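PDB 4HKT: inositol 2-dehydrogenase from Sinorhizobium meliloti, which catalyses the NAD-dependent oxidation of myo-inositol to scyllo-inosose (2-keto-myo-inositol), the first step in the breakdown of myo-inositol to acetyl-CoA. Local coordinates for residues B[20-23]-B[27-30]; B[83-88]-B[111-116]; B[98-103]-B[310-315]; B[130-135]-B[238-243]; B[157-162]-B[204-209]. All blocks are in the same frame, centred on the assembly; numbering follows the deposited sequence.

Contact 1: residues B[20-23]-B[27-30]. With NA (sodium ion), chain C.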
# COMPACT_ATOMS: atom_id res chain seq x y z
N LYS B 20 -3.42 -7.59 -32.13
CA LYS B 20 -4.39 -7.82 -31.06
C LYS B 20 -5.27 -6.60 -30.83
O LYS B 20 -6.48 -6.73 -30.66
CB LYS B 20 -3.70 -8.20 -29.74
CG LYS B 20 -4.66 -8.32 -28.56
CD LYS B 20 -4.04 -8.99 -27.34
CE LYS B 20 -5.16 -9.51 -26.43
NZ LYS B 20 -4.69 -9.95 -25.08
N ALA B 21 -4.66 -5.41 -30.79
CA ALA B 21 -5.44 -4.20 -30.48
C ALA B 21 -6.37 -3.82 -31.63
O ALA B 21 -7.47 -3.35 -31.41
CB ALA B 21 -4.52 -3.04 -30.13
N VAL B 22 -5.90 -4.00 -32.87
CA VAL B 22 -6.72 -3.69 -34.04
C VAL B 22 -7.88 -4.66 -34.08
O VAL B 22 -9.04 -4.26 -34.25
CB VAL B 22 -5.94 -3.82 -35.35
CG1 VAL B 22 -6.88 -3.88 -36.55
CG2 VAL B 22 -4.98 -2.66 -35.49
N SER B 23 -7.55 -5.94 -33.91
CA SER B 23 -8.55 -7.00 -33.85
C SER B 23 -9.61 -6.69 -32.80
O SER B 23 -10.81 -6.76 -33.08
CB SER B 23 -7.90 -8.34 -33.53
OG SER B 23 -8.89 -9.34 -33.35
N ASP B 27 -14.50 -0.85 -34.35
CA ASP B 27 -14.56 -0.07 -35.60
C ASP B 27 -13.49 -0.42 -36.64
O ASP B 27 -13.39 0.26 -37.66
CB ASP B 27 -14.49 1.41 -35.28
CG ASP B 27 -15.69 1.88 -34.50
OD1 ASP B 27 -16.82 1.48 -34.86
OD2 ASP B 27 -15.51 2.66 -33.54
N ALA B 28 -12.72 -1.47 -36.41
CA ALA B 28 -11.56 -1.74 -37.26
C ALA B 28 -11.50 -3.18 -37.67
O ALA B 28 -11.93 -4.06 -36.92
CB ALA B 28 -10.28 -1.40 -36.51
N ARG B 29 -10.93 -3.43 -38.85
CA ARG B 29 -10.68 -4.79 -39.32
C ARG B 29 -9.25 -4.92 -39.81
O ARG B 29 -8.77 -4.09 -40.57
CB ARG B 29 -11.63 -5.17 -40.49
CG ARG B 29 -11.48 -6.61 -41.00
CD ARG B 29 -12.23 -6.91 -42.30
NE ARG B 29 -13.63 -6.48 -42.25
CZ ARG B 29 -14.14 -5.38 -42.82
NH1 ARG B 29 -13.37 -4.57 -43.55
NH2 ARG B 29 -15.43 -5.09 -42.68
N LEU B 30 -8.59 -5.99 -39.40
CA LEU B 30 -7.29 -6.32 -39.92
C LEU B 30 -7.46 -7.12 -41.21
O LEU B 30 -7.98 -8.24 -41.21
CB LEU B 30 -6.49 -7.13 -38.90
CG LEU B 30 -5.07 -7.47 -39.32
CD1 LEU B 30 -4.26 -6.20 -39.55
CD2 LEU B 30 -4.40 -8.31 -38.26
NA NA C . -11.74 -5.58 -35.10
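Val22 has the largest share of this contact, and it meets Ala28 and Leu30 on the strand that follows its helix. One methyl, CG1, does the touching. It stands anti to the backbone N (chi1 164°), and this points it from the last turns of the helix at the strand. CG1 of Val22 comes 4.0 Å from CB of Leu30, the two side chains crossing at about a right angle. CG1 of Val22 also lies 3.9 Å from the backbone N of Leu30, so it rests on the main chain too. The same CG1 of Val22 reaches CB of Ala28 at 4.2 Å. The Ala28 methyl also faces the helix backbone, with CB of Ala28 3.9 Å from O of Val22. All of these touches are apolar or van der Waals.

The polar link between the segments is a sodium ion. The sodium ion is bound by the carbonyl O of Ser23 at 2.5 Å and by the carbonyl O of Ala28 at 2.4 Å. The carbonyl O of Asn25, in the turn between the segments, is the third protein ligand. The ion thus joins the end of the helix, the turn and the first strand residue through main-chain oxygens.

The contact belongs to the first beta-alpha-beta unit of the Rossmann fold: strand 4-9, helix 13-24 and strand 28-34. Strand 4-9 lies beside strand 28-34 in the parallel sheet. Its Phe6 touches both Val22 and Ala28, and its Leu8 touches Leu30. Helix 281-297 packs on Ala28 through Ile292, and helix 38-48 brings Tyr48 against Ser23.

Contact 2: residues B[83-88]-B[111-116]. With EDO (1,2-ethanediol), chain T.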
# COMPACT_ATOMS: atom_id res chain seq x y z
N PHE B 83 3.32 5.85 -47.62
CA PHE B 83 1.91 5.66 -47.31
C PHE B 83 1.18 6.99 -47.25
O PHE B 83 -0.03 7.06 -47.59
CB PHE B 83 1.71 4.73 -46.11
CG PHE B 83 1.90 3.29 -46.46
CD1 PHE B 83 0.81 2.52 -46.86
CD2 PHE B 83 3.15 2.72 -46.48
CE1 PHE B 83 0.98 1.19 -47.23
CE2 PHE B 83 3.32 1.39 -46.82
CZ PHE B 83 2.23 0.62 -47.21
N ALA B 84 1.89 8.05 -46.88
CA ALA B 84 1.38 9.39 -46.93
C ALA B 84 0.99 9.74 -48.37
O ALA B 84 -0.14 10.21 -48.64
CB ALA B 84 2.39 10.41 -46.43
N ARG B 85 1.95 9.55 -49.27
CA ARG B 85 1.67 9.80 -50.69
C ARG B 85 0.58 8.90 -51.27
O ARG B 85 -0.15 9.32 -52.16
CB ARG B 85 2.94 9.66 -51.51
CG ARG B 85 3.82 10.86 -51.34
CD ARG B 85 5.17 10.62 -51.98
NE ARG B 85 5.93 11.84 -52.00
CZ ARG B 85 7.13 11.99 -51.48
NH1 ARG B 85 7.77 10.97 -50.92
NH2 ARG B 85 7.68 13.18 -51.52
N ALA B 86 0.45 7.69 -50.76
CA ALA B 86 -0.61 6.80 -51.20
C ALA B 86 -1.99 7.08 -50.59
O ALA B 86 -2.96 6.40 -50.93
CB ALA B 86 -0.23 5.37 -50.95
N GLY B 87 -2.07 8.03 -49.66
CA GLY B 87 -3.33 8.41 -49.04
C GLY B 87 -3.79 7.53 -47.89
O GLY B 87 -4.94 7.59 -47.51
N LYS B 88 -2.92 6.70 -47.33
CA LYS B 88 -3.29 5.90 -46.16
C LYS B 88 -3.08 6.75 -44.91
O LYS B 88 -2.20 7.62 -44.91
CB LYS B 88 -2.46 4.63 -46.05
CG LYS B 88 -3.00 3.41 -46.79
CD LYS B 88 -2.92 3.52 -48.30
CE LYS B 88 -3.31 2.19 -48.92
NZ LYS B 88 -3.63 2.27 -50.37
N SER B 111 3.04 16.72 -44.01
CA SER B 111 2.33 17.99 -44.07
C SER B 111 1.85 18.34 -45.51
O SER B 111 0.70 18.73 -45.71
CB SER B 111 3.20 19.11 -43.52
OG SER B 111 2.51 20.33 -43.61
N ASP B 112 2.73 18.16 -46.51
CA ASP B 112 2.36 18.46 -47.90
C ASP B 112 1.20 17.59 -48.43
O ASP B 112 0.40 18.07 -49.23
CB ASP B 112 3.57 18.35 -48.84
CG ASP B 112 4.55 19.49 -48.66
OD1 ASP B 112 4.24 20.50 -48.01
OD2 ASP B 112 5.67 19.38 -49.17
N THR B 113 1.10 16.34 -47.99
CA THR B 113 0.05 15.43 -48.46
C THR B 113 -1.17 15.41 -47.55
O THR B 113 -2.11 14.62 -47.78
CB THR B 113 0.57 13.99 -48.61
OG1 THR B 113 0.99 13.47 -47.33
CG2 THR B 113 1.74 13.95 -49.57
N LYS B 114 -1.15 16.22 -46.51
CA LYS B 114 -2.22 16.22 -45.49
C LYS B 114 -2.52 14.84 -44.95
O LYS B 114 -3.69 14.46 -44.71
CB LYS B 114 -3.48 16.89 -46.07
CG LYS B 114 -3.27 18.38 -46.32
CD LYS B 114 -4.02 18.90 -47.54
CE LYS B 114 -5.32 19.61 -47.20
NZ LYS B 114 -5.12 21.07 -46.93
N ALA B 115 -1.45 14.08 -44.75
CA ALA B 115 -1.53 12.76 -44.17
C ALA B 115 -1.75 12.84 -42.66
O ALA B 115 -1.35 13.78 -41.99
CB ALA B 115 -0.26 11.97 -44.50
N LYS B 116 -2.38 11.81 -42.15
CA LYS B 116 -2.59 11.60 -40.74
C LYS B 116 -1.51 10.64 -40.26
O LYS B 116 -1.35 9.57 -40.82
CB LYS B 116 -3.96 10.95 -40.51
CG LYS B 116 -5.14 11.83 -40.93
CD LYS B 116 -6.45 11.11 -40.58
CE LYS B 116 -7.67 11.94 -40.97
NZ LYS B 116 -7.71 12.19 -42.45
C1 EDO T . 6.43 7.93 -51.96
O1 EDO T . 7.62 8.10 -51.21
C2 EDO T . 6.40 6.59 -52.63
O2 EDO T . 5.85 6.78 -53.90
O HOH W 1 -3.55 9.90 -44.15
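Arg85 and Thr113 touch across this contact, with Ala84 and Ala115 packed beside them. CB of Arg85 leaves the helix away from the other segment. CG of Arg85 lies anti to the carbonyl carbon (chi1 -76°), and there it meets CG2 of Thr113 at 4.1 Å, the two side chains crossing at about a right angle. From CG to NE the chain runs extended past an ethanediol, probably from the crystallisation liquor. The diol sits too close to CD in the model, so its exact position is doubtful. At the tip, NH1 of Arg85 donates to O1 of this ethanediol over 2.9 Å. The oxygen sits at the guanidinium edge, near its plane.

Ala84 makes the closer packing. CB of Ala84 touches CB of Ala115 at 3.6 Å and OG1 of Thr113 at 3.5 Å. That hydroxyl is bonded to the carbonyl O of Val109, in the last turn of helix 100-112. A water joins O of Lys88 to N of Lys116.

Both helices end here in Schellman motifs, at Gly87 and Lys114. Helices 76-85 and 100-112 then lead into neighbouring parallel strands, 89-93 and 117-120. Ile90 of strand 89-93 lies against Ala84.

Contact 3: residues B[98-103]-B[310-315]. With EDO (1,2-ethanediol), chain D.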
# COMPACT_ATOMS: atom_id res chain seq x y z
N LEU B 98 16.13 7.72 -36.61
CA LEU B 98 17.11 8.12 -35.61
C LEU B 98 17.78 9.45 -35.91
O LEU B 98 18.46 10.00 -35.04
CB LEU B 98 18.15 7.01 -35.38
CG LEU B 98 17.49 5.74 -34.84
CD1 LEU B 98 18.48 4.58 -34.80
CD2 LEU B 98 16.88 5.95 -33.47
N ASP B 99 17.60 9.98 -37.12
CA ASP B 99 18.28 11.19 -37.53
C ASP B 99 17.27 12.33 -37.67
O ASP B 99 16.36 12.25 -38.46
CB ASP B 99 18.97 10.97 -38.90
CG ASP B 99 19.69 12.20 -39.40
OD1 ASP B 99 20.92 12.19 -39.42
OD2 ASP B 99 19.06 13.19 -39.79
N ALA B 100 17.49 13.43 -36.94
CA ALA B 100 16.44 14.44 -36.81
C ALA B 100 16.17 15.17 -38.14
O ALA B 100 15.02 15.55 -38.45
CB ALA B 100 16.79 15.44 -35.71
N GLU B 101 17.22 15.35 -38.94
CA GLU B 101 17.07 15.93 -40.25
C GLU B 101 16.17 15.06 -41.15
O GLU B 101 15.27 15.57 -41.80
CB GLU B 101 18.44 16.14 -40.92
CG GLU B 101 18.35 17.04 -42.14
CD GLU B 101 18.30 18.55 -41.81
OE1 GLU B 101 17.54 19.00 -40.91
OE2 GLU B 101 19.06 19.31 -42.48
N ARG B 102 16.43 13.76 -41.18
CA ARG B 102 15.51 12.81 -41.88
C ARG B 102 14.06 12.90 -41.39
O ARG B 102 13.11 12.80 -42.19
CB ARG B 102 15.99 11.37 -41.67
CG ARG B 102 15.27 10.27 -42.43
CD ARG B 102 15.43 10.45 -43.95
NE ARG B 102 14.50 9.61 -44.71
CZ ARG B 102 13.29 9.98 -45.12
NH1 ARG B 102 12.77 11.18 -44.82
NH2 ARG B 102 12.59 9.15 -45.88
N VAL B 103 13.88 13.04 -40.07
CA VAL B 103 12.53 13.13 -39.48
C VAL B 103 11.85 14.37 -40.03
O VAL B 103 10.69 14.33 -40.43
CB VAL B 103 12.55 13.19 -37.95
CG1 VAL B 103 11.15 13.48 -37.43
CG2 VAL B 103 13.16 11.93 -37.35
N ALA B 310 10.22 15.95 -31.27
CA ALA B 310 10.59 16.57 -30.00
C ALA B 310 11.31 15.62 -29.03
O ALA B 310 12.31 16.01 -28.39
CB ALA B 310 9.33 17.15 -29.34
N ALA B 311 10.84 14.39 -28.93
CA ALA B 311 11.47 13.40 -28.06
C ALA B 311 12.87 13.02 -28.54
O ALA B 311 13.77 12.86 -27.75
CB ALA B 311 10.56 12.20 -27.92
N LEU B 312 13.05 12.92 -29.85
CA LEU B 312 14.35 12.61 -30.43
C LEU B 312 15.33 13.76 -30.21
O LEU B 312 16.46 13.49 -29.87
CB LEU B 312 14.21 12.32 -31.91
CG LEU B 312 15.49 11.99 -32.64
CD1 LEU B 312 16.06 10.68 -32.14
CD2 LEU B 312 15.25 11.93 -34.14
N ALA B 313 14.86 15.00 -30.32
CA ALA B 313 15.73 16.16 -30.10
C ALA B 313 16.19 16.17 -28.64
O ALA B 313 17.34 16.48 -28.37
CB ALA B 313 15.04 17.46 -30.49
N LEU B 314 15.32 15.77 -27.72
CA LEU B 314 15.74 15.64 -26.32
C LEU B 314 16.77 14.53 -26.18
O LEU B 314 17.75 14.71 -25.47
CB LEU B 314 14.57 15.40 -25.38
CG LEU B 314 13.57 16.57 -25.37
CD1 LEU B 314 12.25 16.18 -24.75
CD2 LEU B 314 14.09 17.78 -24.66
N ALA B 315 16.54 13.38 -26.84
CA ALA B 315 17.53 12.31 -26.78
C ALA B 315 18.89 12.78 -27.34
O ALA B 315 19.94 12.50 -26.73
CB ALA B 315 17.05 11.03 -27.49
C1 EDO D . 21.19 8.74 -34.18
O1 EDO D . 21.21 9.39 -35.44
C2 EDO D . 21.48 7.24 -34.30
O2 EDO D . 22.78 6.97 -33.79
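Ala100, in the first turn of helix 100-112, and Leu312, within helix 305-324, bring the two backbones nearest, with 7.0 Å between their CA atoms. Leu312 carries the contact alone from its side. Its CG stands anti to the backbone N (chi1 -180°), which sends both methyls toward the start of the other helix. CD2 enters between two side chains of the first turn. CD2 of Leu312 touches CG2 of Val103 at 3.8 Å and CB of Ala100 at 4.1 Å. CD1 of Leu312 turns to the preceding loop and rests 3.8 Å from the carbonyl O of Leu98. O of Leu98 also accepts a hydrogen bond from O1 of an ethanediol, probably from the crystallisation liquor, at 2.8 Å.

Asp99 caps the start of this helix. OD2 of Asp99 accepts from N of Arg102 at 3.0 Å, a nearly straight bond (166°) on the anti side and somewhat out of the carboxylate plane. One turn earlier than Leu312, Leu309 of helix 305-324 also touches Val103.

The arrangement is an N-capped helix start, with Asp99 as the N-cap. It joins a helix of the NAD-binding Rossmann domain to the long helix 305-324 near the C terminus, whose other flank packs on helix 168-184.

Contact 4: residues B[130-135]-B[238-243]. With EDO (1,2-ethanediol), chain E.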
# COMPACT_ATOMS: atom_id res chain seq x y z
N MSE B 130 -2.86 8.39 -17.96
CA MSE B 130 -3.85 9.38 -18.47
C MSE B 130 -4.54 10.05 -17.32
O MSE B 130 -4.78 11.27 -17.34
CB MSE B 130 -4.92 8.73 -19.35
CG MSE B 130 -4.47 8.55 -20.78
SE MSE B 130 -5.89 7.70 -21.87
CE MSE B 130 -7.23 9.15 -21.81
N ALA B 131 -4.86 9.27 -16.30
CA ALA B 131 -5.52 9.80 -15.10
C ALA B 131 -4.58 10.74 -14.31
O ALA B 131 -5.04 11.69 -13.67
CB ALA B 131 -6.02 8.65 -14.23
N VAL B 132 -3.27 10.50 -14.37
CA VAL B 132 -2.33 11.45 -13.77
C VAL B 132 -2.46 12.77 -14.50
O VAL B 132 -2.65 13.82 -13.89
CB VAL B 132 -0.89 10.93 -13.80
CG1 VAL B 132 0.08 12.04 -13.41
CG2 VAL B 132 -0.70 9.72 -12.90
N ARG B 133 -2.39 12.73 -15.83
CA ARG B 133 -2.49 13.93 -16.62
C ARG B 133 -3.85 14.69 -16.42
O ARG B 133 -3.88 15.92 -16.30
CB ARG B 133 -2.28 13.58 -18.08
CG ARG B 133 -2.51 14.71 -19.03
CD ARG B 133 -1.37 15.70 -18.97
NE ARG B 133 -1.82 17.06 -18.78
CZ ARG B 133 -1.06 18.06 -18.32
NH1 ARG B 133 0.24 17.90 -18.04
NH2 ARG B 133 -1.60 19.26 -18.16
N LYS B 134 -4.94 13.93 -16.39
CA LYS B 134 -6.28 14.48 -16.13
C LYS B 134 -6.37 15.18 -14.75
O LYS B 134 -6.97 16.25 -14.59
CB LYS B 134 -7.33 13.35 -16.25
CG LYS B 134 -8.75 13.78 -15.87
CD LYS B 134 -9.83 12.79 -16.33
CE LYS B 134 -11.11 13.53 -16.74
NZ LYS B 134 -11.63 14.36 -15.61
N ALA B 135 -5.75 14.58 -13.74
CA ALA B 135 -5.70 15.20 -12.43
C ALA B 135 -4.97 16.52 -12.50
O ALA B 135 -5.42 17.50 -11.88
CB ALA B 135 -5.06 14.27 -11.41
N GLN B 238 7.71 1.14 -14.22
CA GLN B 238 7.19 2.24 -15.00
C GLN B 238 6.45 3.17 -14.06
O GLN B 238 5.25 3.05 -13.87
CB GLN B 238 6.20 1.75 -16.09
CG GLN B 238 6.76 0.78 -17.12
CD GLN B 238 7.53 1.49 -18.18
OE1 GLN B 238 6.96 1.97 -19.16
NE2 GLN B 238 8.84 1.56 -18.02
N ARG B 239 7.18 4.11 -13.46
CA ARG B 239 6.57 5.06 -12.53
C ARG B 239 6.66 6.48 -12.98
O ARG B 239 7.62 6.87 -13.63
CB ARG B 239 7.22 4.94 -11.18
CG ARG B 239 6.74 3.73 -10.41
CD ARG B 239 7.58 3.64 -9.15
NE ARG B 239 8.88 3.04 -9.40
CZ ARG B 239 9.99 3.30 -8.70
NH1 ARG B 239 9.99 4.20 -7.74
NH2 ARG B 239 11.12 2.66 -8.97
N ILE B 240 5.64 7.26 -12.65
CA ILE B 240 5.69 8.69 -12.87
C ILE B 240 5.13 9.36 -11.62
O ILE B 240 4.26 8.82 -10.90
CB ILE B 240 4.90 9.15 -14.11
CG1 ILE B 240 3.40 8.78 -13.97
CG2 ILE B 240 5.49 8.55 -15.38
CD1 ILE B 240 2.52 9.45 -15.01
N GLU B 241 5.66 10.54 -11.38
CA GLU B 241 5.27 11.34 -10.23
C GLU B 241 5.38 12.80 -10.59
O GLU B 241 6.35 13.22 -11.27
CB GLU B 241 6.15 11.00 -9.03
CG GLU B 241 5.73 11.82 -7.81
CD GLU B 241 6.64 11.67 -6.59
OE1 GLU B 241 7.67 10.98 -6.66
OE2 GLU B 241 6.27 12.26 -5.55
N VAL B 242 4.41 13.61 -10.13
CA VAL B 242 4.39 15.02 -10.43
C VAL B 242 4.05 15.81 -9.15
O VAL B 242 2.96 15.65 -8.56
CB VAL B 242 3.38 15.37 -11.53
CG1 VAL B 242 3.48 16.85 -11.85
CG2 VAL B 242 3.60 14.52 -12.77
N HIS B 243 5.02 16.61 -8.72
CA HIS B 243 4.86 17.47 -7.56
C HIS B 243 4.46 18.82 -8.10
O HIS B 243 5.08 19.31 -9.03
CB HIS B 243 6.15 17.55 -6.78
CG HIS B 243 6.11 18.49 -5.62
ND1 HIS B 243 5.30 18.29 -4.52
CD2 HIS B 243 6.79 19.63 -5.37
CE1 HIS B 243 5.47 19.27 -3.67
NE2 HIS B 243 6.38 20.09 -4.14
C1 EDO E . 1.35 10.46 -4.22
O1 EDO E . 1.89 9.23 -3.74
C2 EDO E . 2.46 11.32 -4.84
O2 EDO E . 3.36 11.82 -3.83
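Val132 and Ile240 meet in a helix-on-sheet packing of the C-terminal domain, where helix 127-137 lies against strand 237-244 of the mixed sheet. The tight part is small and wholly apolar. The end methyl of Ile240, CD1, reaches the fork of Val132. CD1 of Ile240 lies 3.9 Å from CG2 of Val132 and as near to CG1 and CB of that valine, so it sits over the fork. The isoleucine holds CG1 between its backbone N and carbonyl carbon (chi1 60°), and this directs CD1 at the helix. The two side chains run side by side, pointing opposite ways.

The neighbouring touch is looser. CG1 of Val132 stands 4.4 Å from CG2 of Val242, two residues along the strand from Ile240. Val249 and Ala251 of strand 248-251 also pack on Val132, and so does Ile259 of a third subunit.

The other face of the strand is polar. Glu241 points away from the helix with its chain extended. Its carboxylate forms salt bridges with Arg152 and Arg239 of a second subunit, Arg239 in turn pairs with Glu241 of that subunit, and His243 bonds to Ser229 of the same subunit. The strand therefore has an apolar face under the helix and a charged face at a subunit interface. An ethanediol, probably from the crystallisation liquor, lies near Glu241. O2 of the ethanediol makes a weak hydrogen bond, 3.4 Å long, to OE2 of Glu241.

Contact 5: residues B[157-162]-B[204-209]. With EDO (1,2-ethanediol), chain Y.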
# COMPACT_ATOMS: atom_id res chain seq x y z
N PRO B 157 18.40 -5.46 -24.28
CA PRO B 157 18.35 -6.12 -25.56
C PRO B 157 19.75 -6.63 -25.95
O PRO B 157 20.73 -6.27 -25.32
CB PRO B 157 17.86 -5.03 -26.50
CG PRO B 157 18.31 -3.75 -25.88
CD PRO B 157 18.43 -3.99 -24.40
N PRO B 158 19.80 -7.53 -26.95
CA PRO B 158 21.07 -8.10 -27.39
C PRO B 158 21.92 -7.09 -28.14
O PRO B 158 21.40 -6.10 -28.67
CB PRO B 158 20.63 -9.28 -28.27
CG PRO B 158 19.25 -8.94 -28.76
CD PRO B 158 18.63 -8.10 -27.67
N VAL B 159 23.21 -7.37 -28.25
CA VAL B 159 24.13 -6.46 -28.92
C VAL B 159 23.76 -6.09 -30.36
O VAL B 159 23.91 -4.93 -30.76
CB VAL B 159 25.58 -6.99 -28.81
CG1 VAL B 159 26.50 -6.29 -29.79
CG2 VAL B 159 26.06 -6.83 -27.36
N ASP B 160 23.29 -7.06 -31.17
CA ASP B 160 22.94 -6.75 -32.57
C ASP B 160 21.80 -5.68 -32.63
O ASP B 160 21.83 -4.76 -33.46
CB ASP B 160 22.56 -8.03 -33.36
CG ASP B 160 21.42 -8.82 -32.72
OD1 ASP B 160 20.93 -8.41 -31.64
OD2 ASP B 160 21.03 -9.88 -33.25
N TYR B 161 20.86 -5.78 -31.72
CA TYR B 161 19.81 -4.77 -31.60
C TYR B 161 20.40 -3.43 -31.12
O TYR B 161 20.13 -2.38 -31.68
CB TYR B 161 18.72 -5.23 -30.62
CG TYR B 161 17.64 -4.19 -30.52
CD1 TYR B 161 16.49 -4.26 -31.32
CD2 TYR B 161 17.81 -3.09 -29.67
CE1 TYR B 161 15.52 -3.25 -31.26
CE2 TYR B 161 16.84 -2.11 -29.58
CZ TYR B 161 15.70 -2.18 -30.38
OH TYR B 161 14.77 -1.18 -30.29
N ILE B 162 21.21 -3.48 -30.06
CA ILE B 162 21.88 -2.25 -29.57
C ILE B 162 22.55 -1.45 -30.67
O ILE B 162 22.30 -0.24 -30.81
CB ILE B 162 22.83 -2.58 -28.44
CG1 ILE B 162 21.97 -2.92 -27.21
CG2 ILE B 162 23.78 -1.41 -28.17
CD1 ILE B 162 22.70 -3.61 -26.12
N GLY B 204 28.65 -1.59 -23.21
CA GLY B 204 29.72 -0.60 -23.37
C GLY B 204 30.62 -0.84 -24.56
O GLY B 204 30.95 0.08 -25.31
N ASP B 205 31.01 -2.09 -24.77
CA ASP B 205 31.84 -2.44 -25.93
C ASP B 205 31.11 -2.10 -27.23
O ASP B 205 31.73 -1.72 -28.22
CB ASP B 205 32.23 -3.93 -25.91
CG ASP B 205 33.15 -4.29 -24.75
OD1 ASP B 205 33.84 -3.39 -24.18
OD2 ASP B 205 33.19 -5.49 -24.39
N ALA B 206 29.79 -2.24 -27.23
CA ALA B 206 29.00 -1.86 -28.41
C ALA B 206 28.82 -0.34 -28.57
O ALA B 206 28.18 0.11 -29.50
CB ALA B 206 27.62 -2.54 -28.35
N GLY B 207 29.37 0.46 -27.67
CA GLY B 207 29.22 1.91 -27.78
C GLY B 207 27.97 2.51 -27.12
O GLY B 207 27.62 3.66 -27.40
N ASP B 208 27.35 1.78 -26.19
CA ASP B 208 26.11 2.21 -25.57
C ASP B 208 26.30 2.27 -24.04
O ASP B 208 27.32 1.90 -23.52
CB ASP B 208 24.96 1.27 -25.95
CG ASP B 208 23.59 1.91 -25.81
OD1 ASP B 208 23.47 3.17 -25.59
OD2 ASP B 208 22.59 1.14 -25.92
N TYR B 209 25.28 2.77 -23.35
CA TYR B 209 25.26 2.83 -21.94
C TYR B 209 24.05 2.04 -21.52
O TYR B 209 23.09 1.89 -22.31
CB TYR B 209 25.11 4.31 -21.49
CG TYR B 209 26.29 5.23 -21.81
CD1 TYR B 209 27.46 5.17 -21.06
CD2 TYR B 209 26.20 6.18 -22.83
CE1 TYR B 209 28.54 6.00 -21.34
CE2 TYR B 209 27.27 7.03 -23.10
CZ TYR B 209 28.43 6.93 -22.35
OH TYR B 209 29.47 7.80 -22.63
C1 EDO Y . 24.26 2.67 -29.79
O1 EDO Y . 24.37 3.84 -30.62
C2 EDO Y . 25.11 1.58 -30.39
O2 EDO Y . 26.48 1.97 -30.37
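The carbonyl O of Ala206 accepts a hydrogen bond from O2 of an ethanediol at 2.7 Å, beside the place where the Ala206 methyl meets Ile162. The diol probably comes from the crystallisation liquor. Its C2 also lies 3.4 Å from the carbonyl O of Ile162, so it touches both segments.

The protein contact is carried by Ile162, Ala206 and Asp208, with Val159 at one side. CB of Ala206 points at helix 159-163, where it touches CG2 of Ile162 at 4.0 Å and CG1 of Val159 at 4.2 Å. The Ile162 methyl is shared. CG2 stands anti to the backbone N, since CG1 takes the place anti to the carbonyl carbon (chi1 -73°), and it reaches across to Asp208 as well. There CG2 of Ile162 lies 3.7 Å from CB and 3.6 Å from OD2 of Asp208.

The other carboxylate oxygen is used in bonding. OD1 of Asp208 accepts from N of Ile168 and, by a weak bond of 2.9 Å, from N of Tyr209. The Ile168 bond ties the turn after helix 201-205 to the start of helix 168-184; the Tyr209 bond is local. Gly207 ends helix 201-205 in a Schellman motif with positive phi, and this turn brings Ala206 and Asp208 to the same neighbour.

The chemistry is therefore divided. Methyl packing joins the two segments directly, while the carboxylate has one oxygen bonded to backbone N-H groups and the other lying against a methyl. This would probably help to hold the rotation of the Asp208 carboxylate.

How the contacts relate
From the N terminus, contact 1 closes the shortest loop, inside the first beta-alpha-beta unit. Contact 2 follows and joins the ends of two later Rossmann helices. Contact 3 crosses contact 2, because segment 98-103 falls between 83-88 and 111-116 while its partner 310-315 lies beyond both. Both use helix 100-112, yet their nearest atoms are about 7 Å apart. Contact 3 spans over two hundred residues and ties the Rossmann domain to helix 305-324. Contact 4 is nested inside that loop and sets a helix on the mixed sheet of the C-terminal domain. Contact 5 is nested inside contact 4 and joins two short helices there, with its centre about 31 Å from that of contact 4.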